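Local atomic coordinates of PAN2-PAN3 deadenylation complex catalytic subunit pan2 (Neurospora crassa, PDB entry 4CZW), a protein that shortens the poly(A) tails of messenger RNA as the catalytic exonuclease subunit of the PAN2-PAN3 deadenylation complex. Residues Leu63-Met66 with Ala67-Ala71; Asn402-Trp405 with Lys406-Asp410. All coordinates share one frame; numbering follows the deposited sequence.

Contact 1 (Leu63-Met66 with Ala67-Ala71); sequences LRNM and ALQHA. With ZN (zinc ion), chain B.
Leu63, Arg64 and Asn65 hand their carbonyl oxygens to the amides of Ala67, Leu68 and Gln69, the i to i+4 ladder of an alpha helix, with Asn65 O to Gln69 N measuring 2.9 Å; the next rung, His70 N to Met66 O, is weak. A side-chain rung runs beside the ladder: Gln69 NE2 donates to Asn65 OD1 at 3.1 Å, with an N-H...O angle of 170°. That oxygen lies close to the plane of the Gln69 amide, whereas the nitrogen stands above the plane of the Asn65 amide; the two amide planes are 47° apart. With CG beside its backbone N (chi1 -62°), Gln69 brings that carbon within 3.5 Å of Asn65 ND2, and the bend at chi2 turns the amide toward Asn65 OD1. On another side of the helix, Arg64 and Leu68 lie alongside each other, the aliphatic CG of the arginine 4.1 Å from Leu68 CD1, while Arg64 NE bonds to His58 O. The helix belongs to the pseudo-UCH domain, a scaffold related to ubiquitin-specific proteases and predicted to be catalytically inactive. Ala67 packs on Leu82 and Phe89 of helix 81-94, and the selenomethionine Met66 reaches Leu179 and Leu180 of helix 172-180. Near the C-terminal end of the helix, His70 swings its ring away from the preceding turn, and its NE2 binds the zinc ion at 2.0 Å, with Cys75, Cys80 and Cys83 completing the site.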
loop_
_atom_site.group_PDB
_atom_site.type_symbol
_atom_site.label_atom_id
_atom_site.label_comp_id
_atom_site.label_asym_id
_atom_site.label_seq_id
_atom_site.Cartn_x
_atom_site.Cartn_y
_atom_site.Cartn_z
ATOM N N LEU A 63 -4.904 9.198 -5.112
ATOM C CA LEU A 63 -3.871 8.712 -4.205
ATOM C C LEU A 63 -3.071 7.570 -4.824
ATOM O O LEU A 63 -1.850 7.512 -4.677
ATOM C CB LEU A 63 -4.485 8.259 -2.878
ATOM C CG LEU A 63 -5.020 9.361 -1.962
ATOM C CD1 LEU A 63 -5.524 8.772 -0.655
ATOM C CD2 LEU A 63 -3.945 10.404 -1.707
ATOM N N ARG A 64 -3.759 6.663 -5.513
ATOM C CA ARG A 64 -3.101 5.514 -6.129
ATOM C C ARG A 64 -2.164 5.957 -7.249
ATOM O O ARG A 64 -1.035 5.480 -7.349
ATOM C CB ARG A 64 -4.129 4.516 -6.671
ATOM C CG ARG A 64 -3.509 3.195 -7.113
ATOM C CD ARG A 64 -4.382 2.444 -8.112
ATOM N NE ARG A 64 -5.584 1.873 -7.510
ATOM C CZ ARG A 64 -6.469 1.134 -8.173
ATOM N NH1 ARG A 64 -6.285 0.873 -9.461
ATOM N NH2 ARG A 64 -7.536 0.652 -7.551
ATOM N N ASN A 65 -2.641 6.872 -8.088
ATOM C CA ASN A 65 -1.826 7.416 -9.166
ATOM C C ASN A 65 -0.606 8.149 -8.622
ATOM O O ASN A 65 0.512 7.950 -9.095
ATOM C CB ASN A 65 -2.659 8.354 -10.043
ATOM C CG ASN A 65 -1.852 8.967 -11.171
ATOM O OD1 ASN A 65 -1.645 8.344 -12.212
ATOM N ND2 ASN A 65 -1.394 10.198 -10.968
HETATM N N MSE A 66 -0.838 8.987 -7.615
HETATM C CA MSE A 66 0.215 9.763 -6.970
HETATM C C MSE A 66 1.391 8.894 -6.532
HETATM O O MSE A 66 2.550 9.233 -6.773
HETATM C CB MSE A 66 -0.358 10.508 -5.765
HETATM C CG MSE A 66 0.615 11.429 -5.057
HETATM SE SE MSE A 66 -0.180 12.196 -3.450
HETATM C CE MSE A 66 -1.876 12.777 -4.209
ATOM N N ALA A 67 1.082 7.769 -5.897
ATOM C CA ALA A 67 2.106 6.867 -5.384
ATOM C C ALA A 67 2.841 6.145 -6.510
ATOM O O ALA A 67 4.060 5.977 -6.460
ATOM C CB ALA A 67 1.487 5.858 -4.428
ATOM N N LEU A 68 2.093 5.721 -7.525
ATOM C CA LEU A 68 2.667 4.980 -8.642
ATOM C C LEU A 68 3.577 5.853 -9.501
ATOM O O LEU A 68 4.608 5.391 -9.988
ATOM C CB LEU A 68 1.559 4.371 -9.502
ATOM C CG LEU A 68 0.788 3.210 -8.870
ATOM C CD1 LEU A 68 -0.355 2.772 -9.769
ATOM C CD2 LEU A 68 1.721 2.045 -8.582
ATOM N N GLN A 69 3.193 7.113 -9.684
ATOM C CA GLN A 69 3.997 8.044 -10.471
ATOM C C GLN A 69 5.331 8.327 -9.787
ATOM O O GLN A 69 6.316 8.652 -10.446
ATOM C CB GLN A 69 3.242 9.354 -10.708
ATOM C CG GLN A 69 1.952 9.213 -11.507
ATOM C CD GLN A 69 2.184 8.822 -12.952
ATOM O OE1 GLN A 69 3.283 8.977 -13.482
ATOM N NE2 GLN A 69 1.143 8.312 -13.600
ATOM N N HIS A 70 5.355 8.202 -8.463
ATOM C CA HIS A 70 6.584 8.409 -7.705
ATOM C C HIS A 70 7.423 7.139 -7.619
ATOM O O HIS A 70 8.639 7.176 -7.802
ATOM C CB HIS A 70 6.276 8.908 -6.293
ATOM C CG HIS A 70 7.471 8.923 -5.391
ATOM N ND1 HIS A 70 8.470 9.866 -5.496
ATOM C CD2 HIS A 70 7.837 8.098 -4.382
ATOM C CE1 HIS A 70 9.395 9.628 -4.584
ATOM N NE2 HIS A 70 9.036 8.560 -3.895
ATOM N N ALA A 71 6.767 6.019 -7.332
ATOM C CA ALA A 71 7.452 4.739 -7.188
ATOM C C ALA A 71 8.146 4.321 -8.481
ATOM O O ALA A 71 9.140 3.594 -8.457
ATOM C CB ALA A 71 6.471 3.665 -6.746
HETATM ZN ZN ZN B . 10.349 7.241 -3.073
#

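Contact 2 (Asn402-Trp405 with Lys406-Asp410); sequences NMDW and KTRLD
Trp405 carries the methylene of its neighbour Lys406 over one face: Lys406 CB stands 3.9 Å from the centroid of the six-membered ring, almost on its normal, a CH-pi contact within the single-turn helix 404-407. Met403, the N-cap, lies within an Asx turn in which Asn402 OD1 accepts from Asp404 N. A chi1 of 67° puts the indole between backbone N and carbonyl carbon, beside Lys406, and chi2 of -91° presents its face. With an alanine in place of Trp405, the Lys406 methylene would probably lose its aromatic floor and a gap would open against Trp537 of helix 529-541. The selenomethionine Met403 lies alongside the lysine chain, its methyl CE 3.7 Å from Lys406 CD. Asp404 and Arg408 pair one turn apart through a salt bridge, OD2 to NH2 at 3.6 Å, with Asp404 CB over a face of the guanidinium. Ser156 OG, bonded to the same OD2, holds the carboxylate from outside. Met403 O is gripped three times: Lys406 N and Thr407 OG1 come from opposite sides of its carbonyl plane, and Thr407 N lies in that plane at 2.9 Å.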
loop_
_atom_site.group_PDB
_atom_site.type_symbol
_atom_site.label_atom_id
_atom_site.label_comp_id
_atom_site.label_asym_id
_atom_site.label_seq_id
_atom_site.Cartn_x
_atom_site.Cartn_y
_atom_site.Cartn_z
ATOM N N ASN A 402 -3.773 6.951 -15.040
ATOM C CA ASN A 402 -2.687 7.274 -15.957
ATOM C C ASN A 402 -1.614 6.189 -15.934
ATOM O O ASN A 402 -1.105 5.832 -14.873
ATOM C CB ASN A 402 -2.083 8.635 -15.607
ATOM C CG ASN A 402 -0.988 9.051 -16.567
ATOM O OD1 ASN A 402 0.196 8.878 -16.283
ATOM N ND2 ASN A 402 -1.380 9.604 -17.709
HETATM N N MSE A 403 -1.273 5.670 -17.110
HETATM C CA MSE A 403 -0.374 4.523 -17.208
HETATM C C MSE A 403 1.049 4.908 -17.603
HETATM O O MSE A 403 1.856 4.044 -17.949
HETATM C CB MSE A 403 -0.925 3.509 -18.214
HETATM C CG MSE A 403 -2.291 2.947 -17.854
HETATM SE SE MSE A 403 -2.278 1.985 -16.160
HETATM C CE MSE A 403 -0.857 0.709 -16.554
ATOM N N ASP A 404 1.359 6.200 -17.549
ATOM C CA ASP A 404 2.680 6.675 -17.948
ATOM C C ASP A 404 3.765 6.223 -16.975
ATOM O O ASP A 404 4.938 6.142 -17.340
ATOM C CB ASP A 404 2.691 8.199 -18.068
ATOM C CG ASP A 404 1.685 8.712 -19.079
ATOM O OD1 ASP A 404 1.252 7.921 -19.945
ATOM O OD2 ASP A 404 1.328 9.907 -19.011
ATOM N N TRP A 405 3.372 5.931 -15.738
ATOM C CA TRP A 405 4.313 5.437 -14.739
ATOM C C TRP A 405 4.862 4.079 -15.165
ATOM O O TRP A 405 6.009 3.741 -14.877
ATOM C CB TRP A 405 3.649 5.334 -13.362
ATOM C CG TRP A 405 2.565 4.296 -13.276
ATOM C CD1 TRP A 405 1.236 4.477 -13.519
ATOM C CD2 TRP A 405 2.722 2.914 -12.919
ATOM N NE1 TRP A 405 0.555 3.297 -13.338
ATOM C CE2 TRP A 405 1.444 2.324 -12.970
ATOM C CE3 TRP A 405 3.819 2.123 -12.565
ATOM C CZ2 TRP A 405 1.232 0.977 -12.678
ATOM C CZ3 TRP A 405 3.606 0.786 -12.274
ATOM C CH2 TRP A 405 2.323 0.226 -12.334
ATOM N N LYS A 406 4.032 3.311 -15.859
ATOM C CA LYS A 406 4.425 2.001 -16.358
ATOM C C LYS A 406 5.059 2.127 -17.739
ATOM O O LYS A 406 6.060 1.475 -18.037
ATOM C CB LYS A 406 3.216 1.064 -16.403
ATOM C CG LYS A 406 3.554 -0.400 -16.614
ATOM C CD LYS A 406 2.315 -1.266 -16.435
ATOM C CE LYS A 406 2.642 -2.743 -16.557
ATOM N NZ LYS A 406 1.441 -3.589 -16.313
ATOM N N THR A 407 4.470 2.980 -18.573
ATOM C CA THR A 407 4.961 3.214 -19.926
ATOM C C THR A 407 6.376 3.786 -19.923
ATOM O O THR A 407 7.253 3.302 -20.639
ATOM C CB THR A 407 4.031 4.171 -20.700
ATOM O OG1 THR A 407 2.747 3.558 -20.871
ATOM C CG2 THR A 407 4.614 4.501 -22.065
ATOM N N ARG A 408 6.596 4.816 -19.112
ATOM C CA ARG A 408 7.913 5.430 -19.006
ATOM C C ARG A 408 8.559 5.117 -17.660
ATOM O O ARG A 408 9.092 6.003 -16.992
ATOM C CB ARG A 408 7.820 6.942 -19.215
ATOM C CG ARG A 408 7.360 7.339 -20.609
ATOM C CD ARG A 408 7.535 8.828 -20.853
ATOM N NE ARG A 408 6.713 9.637 -19.959
ATOM C CZ ARG A 408 5.463 10.001 -20.220
ATOM N NH1 ARG A 408 4.883 9.624 -21.353
ATOM N NH2 ARG A 408 4.788 10.739 -19.349
ATOM N N LEU A 409 8.503 3.847 -17.273
ATOM C CA LEU A 409 9.118 3.379 -16.035
ATOM C C LEU A 409 10.632 3.565 -16.059
ATOM O O LEU A 409 11.294 3.206 -17.032
ATOM C CB LEU A 409 8.773 1.906 -15.802
ATOM C CG LEU A 409 9.480 1.180 -14.655
ATOM C CD1 LEU A 409 9.042 1.734 -13.311
ATOM C CD2 LEU A 409 9.223 -0.318 -14.734
ATOM N N ASP A 410 11.177 4.132 -14.987
ATOM C CA ASP A 410 12.619 4.327 -14.882
ATOM C C ASP A 410 13.305 3.011 -14.535
ATOM O O ASP A 410 12.906 2.320 -13.597
ATOM C CB ASP A 410 12.946 5.393 -13.835
ATOM C CG ASP A 410 14.415 5.768 -13.827
ATOM O OD1 ASP A 410 15.200 5.088 -13.135
ATOM O OD2 ASP A 410 14.784 6.743 -14.516
#

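In the fold
Contact 1 and contact 2 are both local, one along helix 61-71 and one round helix 404-407, yet with centres about 10 Å apart they also pack on each other. Gln69 NE2 lies 2.9 Å from Asn402 OD1, so the amide that links the turns of helix 61-71 also meets the oxygen of the Asx turn. Nearby, Trp405 CB rests 3.5 Å from Leu68 O. Contact 1 supplies a zinc ligand; contact 2 is peripheral to that metal, the nearest atom of the Leu409 side chain lying about 12 Å from the zinc ion. Trp405 and Leu409 also touch helix 529-541 of the exonuclease domain, placing 402-410 between the pseudo-UCH scaffold and the nuclease.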